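Local structure of 5-Carboxyvanillate Decarboxylase (Novosphingobium aromaticivorans, 4QRN) at residues L89-A97 and A139-F147. The protein probably removes a carboxyl group from 5-carboxyvanillate as a metal-dependent decarboxylase, a manganese-binding member of the amidohydrolase superfamily. Numbering follows the deposited sequence. Where two conformers were deposited one is given.
Sequences LDLGERRIA and ACQKYPDRF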
# COMPACT_ATOMS: atom_id res chain seq x y z
N LEU A 89 -6.88 -5.90 28.18
CA LEU A 89 -6.61 -6.85 29.26
C LEU A 89 -7.86 -7.53 29.79
O LEU A 89 -7.76 -8.54 30.51
CB LEU A 89 -5.83 -6.15 30.37
CG LEU A 89 -4.38 -5.81 29.98
CD1 LEU A 89 -3.79 -4.78 30.95
CD2 LEU A 89 -3.49 -7.04 29.87
N ASP A 90 -9.04 -7.01 29.45
CA ASP A 90 -10.29 -7.58 29.97
C ASP A 90 -10.83 -8.62 29.01
O ASP A 90 -10.95 -8.36 27.81
CB ASP A 90 -11.34 -6.50 30.19
CG ASP A 90 -12.51 -7.01 31.00
OD1 ASP A 90 -12.44 -6.90 32.24
OD2 ASP A 90 -13.50 -7.52 30.42
N LEU A 91 -11.15 -9.80 29.55
CA LEU A 91 -11.81 -10.88 28.82
C LEU A 91 -13.10 -11.29 29.53
O LEU A 91 -13.44 -12.46 29.61
CB LEU A 91 -10.89 -12.09 28.70
CG LEU A 91 -9.81 -11.96 27.65
CD1 LEU A 91 -8.84 -13.13 27.77
CD2 LEU A 91 -10.42 -11.91 26.24
N GLY A 92 -13.81 -10.30 30.04
CA GLY A 92 -14.96 -10.57 30.89
C GLY A 92 -16.05 -9.53 30.76
O GLY A 92 -16.37 -9.09 29.66
N GLU A 93 -16.61 -9.14 31.89
CA GLU A 93 -17.83 -8.35 31.89
C GLU A 93 -17.67 -6.98 31.27
O GLU A 93 -18.63 -6.49 30.68
CB GLU A 93 -18.37 -8.20 33.31
CG GLU A 93 -18.80 -9.51 33.94
CD GLU A 93 -19.89 -10.21 33.15
OE1 GLU A 93 -20.66 -9.52 32.45
OE2 GLU A 93 -19.98 -11.45 33.23
N ARG A 94 -16.50 -6.35 31.38
CA ARG A 94 -16.30 -5.04 30.75
C ARG A 94 -16.31 -5.18 29.23
O ARG A 94 -16.96 -4.39 28.54
CB ARG A 94 -15.01 -4.30 31.20
CG ARG A 94 -14.78 -2.94 30.38
CD ARG A 94 -13.48 -2.15 30.67
NE ARG A 94 -13.46 -0.85 29.98
CZ ARG A 94 -12.53 0.10 30.16
NH1 ARG A 94 -12.61 1.24 29.49
NH2 ARG A 94 -11.53 -0.10 31.01
N ARG A 95 -15.60 -6.18 28.71
CA ARG A 95 -15.59 -6.40 27.27
C ARG A 95 -17.02 -6.70 26.78
O ARG A 95 -17.46 -6.18 25.76
CB ARG A 95 -14.65 -7.55 26.92
CG ARG A 95 -14.63 -7.90 25.44
CD ARG A 95 -13.58 -8.92 25.10
NE ARG A 95 -12.22 -8.46 25.36
CZ ARG A 95 -11.35 -8.05 24.45
NH1 ARG A 95 -11.64 -8.04 23.14
NH2 ARG A 95 -10.14 -7.68 24.83
N ILE A 96 -17.73 -7.55 27.51
CA ILE A 96 -19.10 -7.88 27.13
C ILE A 96 -19.97 -6.63 27.12
O ILE A 96 -20.77 -6.45 26.21
CB ILE A 96 -19.68 -8.93 28.09
CG1 ILE A 96 -18.98 -10.28 27.91
CG2 ILE A 96 -21.21 -9.04 27.95
CD1 ILE A 96 -19.35 -11.02 26.68
N ALA A 97 -19.84 -5.78 28.14
CA ALA A 97 -20.62 -4.54 28.18
C ALA A 97 -20.27 -3.65 26.98
O ALA A 97 -21.16 -3.00 26.41
CB ALA A 97 -20.39 -3.82 29.49
N ALA A 139 -12.05 -18.11 28.61
CA ALA A 139 -13.01 -17.04 28.40
C ALA A 139 -14.09 -17.45 27.41
O ALA A 139 -15.27 -17.14 27.62
CB ALA A 139 -12.30 -15.78 27.93
N CYS A 140 -13.70 -18.16 26.34
CA CYS A 140 -14.69 -18.62 25.37
C CYS A 140 -15.63 -19.64 26.00
O CYS A 140 -16.82 -19.69 25.68
CB CYS A 140 -14.03 -19.19 24.12
SG CYS A 140 -13.14 -17.97 23.16
N GLN A 141 -15.13 -20.46 26.92
CA GLN A 141 -15.98 -21.43 27.61
C GLN A 141 -16.98 -20.72 28.53
O GLN A 141 -18.11 -21.17 28.70
CB GLN A 141 -15.14 -22.44 28.41
CG GLN A 141 -15.96 -23.57 29.05
CD GLN A 141 -15.10 -24.52 29.86
OE1 GLN A 141 -13.90 -24.31 30.03
NE2 GLN A 141 -15.73 -25.58 30.36
N LYS A 142 -16.55 -19.60 29.12
CA LYS A 142 -17.40 -18.84 30.02
C LYS A 142 -18.49 -18.04 29.28
O LYS A 142 -19.59 -17.88 29.80
CB LYS A 142 -16.55 -17.91 30.90
CG LYS A 142 -17.34 -17.19 31.97
CD LYS A 142 -16.42 -16.50 32.95
CE LYS A 142 -17.22 -15.94 34.12
NZ LYS A 142 -16.35 -15.27 35.14
N TYR A 143 -18.17 -17.55 28.08
CA TYR A 143 -19.10 -16.75 27.29
C TYR A 143 -19.23 -17.35 25.90
O TYR A 143 -18.86 -16.73 24.90
CB TYR A 143 -18.62 -15.30 27.19
CG TYR A 143 -18.40 -14.63 28.52
CD1 TYR A 143 -19.46 -14.00 29.19
CD2 TYR A 143 -17.15 -14.58 29.10
CE1 TYR A 143 -19.25 -13.36 30.40
CE2 TYR A 143 -16.93 -13.94 30.31
CZ TYR A 143 -17.99 -13.34 30.95
OH TYR A 143 -17.76 -12.70 32.15
N PRO A 144 -19.78 -18.56 25.82
CA PRO A 144 -19.70 -19.31 24.56
C PRO A 144 -20.53 -18.73 23.42
O PRO A 144 -20.27 -19.03 22.26
CB PRO A 144 -20.20 -20.71 24.97
CG PRO A 144 -21.08 -20.45 26.15
CD PRO A 144 -20.41 -19.35 26.89
N ASP A 145 -21.55 -17.93 23.72
CA ASP A 145 -22.35 -17.31 22.67
C ASP A 145 -21.82 -15.94 22.25
O ASP A 145 -22.37 -15.34 21.33
CB ASP A 145 -23.80 -17.19 23.11
CG ASP A 145 -24.47 -18.55 23.27
OD1 ASP A 145 -24.10 -19.50 22.54
OD2 ASP A 145 -25.36 -18.67 24.13
N ARG A 146 -20.75 -15.47 22.92
CA ARG A 146 -20.21 -14.14 22.65
C ARG A 146 -18.78 -14.13 22.13
O ARG A 146 -18.41 -13.24 21.38
CB ARG A 146 -20.24 -13.26 23.91
CG ARG A 146 -21.59 -13.21 24.61
CD ARG A 146 -22.72 -12.75 23.74
NE ARG A 146 -22.54 -11.41 23.17
CZ ARG A 146 -22.81 -10.27 23.81
NH1 ARG A 146 -23.19 -10.26 25.08
NH2 ARG A 146 -22.64 -9.12 23.19
N PHE A 147 -17.95 -15.07 22.60
CA PHE A 147 -16.51 -15.06 22.34
C PHE A 147 -16.13 -16.30 21.55
O PHE A 147 -16.51 -17.42 21.95
CB PHE A 147 -15.70 -15.10 23.64
CG PHE A 147 -15.77 -13.87 24.53
CD1 PHE A 147 -16.26 -12.64 24.12
CD2 PHE A 147 -15.25 -13.97 25.83
CE1 PHE A 147 -16.26 -11.55 24.99
CE2 PHE A 147 -15.24 -12.90 26.69
CZ PHE A 147 -15.75 -11.69 26.28
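Ile-96, in the first turn of helix 93-101, packs against Tyr-143, Arg-146 and Phe-147, which lead from the end of helix 122-142 into strand 147-149. Its CG1 lies over one face of the Tyr-143 ring, a CH-pi contact 4.2 Å from CG1 to the ring centroid. CG of Lys-142 lies over the opposite face, toward the rim. Ile-96 CD1 is 3.6 Å from Phe-147 CE1 and also touches CB of Arg-146. CG1 stands beside the backbone N (chi1 -68°), and chi2 of -74° turns CD1 toward Phe-147 and Arg-146. At the rim of the tyrosine, Tyr-143 OH donates a hydrogen bond to Glu-93 OE2 at 2.8 Å. The hydroxyl meets this oxygen from above the carboxylate plane.

The contact belongs to the parallel beta/alpha framework of the amidohydrolase fold: helix 93-101 leads to strand 106-111, and helix 122-142 to its neighbour 147-149. The turn before helix 93-101 is an Asx turn. Asp-90 OD2 accepts from Gly-92 N (2.8 Å) and from Arg-95 N (3.0 Å), on opposite faces of the carboxylate. Gly-92 is the N-cap. The Asp-90 carbonyl O accepts hydrogen bonds from both NE and NH2 of Arg-95, and lies in the guanidinium plane. These bonds help hold the arginine while its CD rests 3.7 Å from Phe-147 CZ, with guanidinium and ring nearly perpendicular. The Arg-95 side chain is about 10 Å from the bound manganese. At the edge of the Phe-147 ring, Leu-91 O approaches CE2 to 3.5 Å. Arg-146 turns its guanidinium face to Ile-96, while its nitrogens bind the carbonyls of Ile-104 and Asp-105 and form a salt bridge with Asp-100.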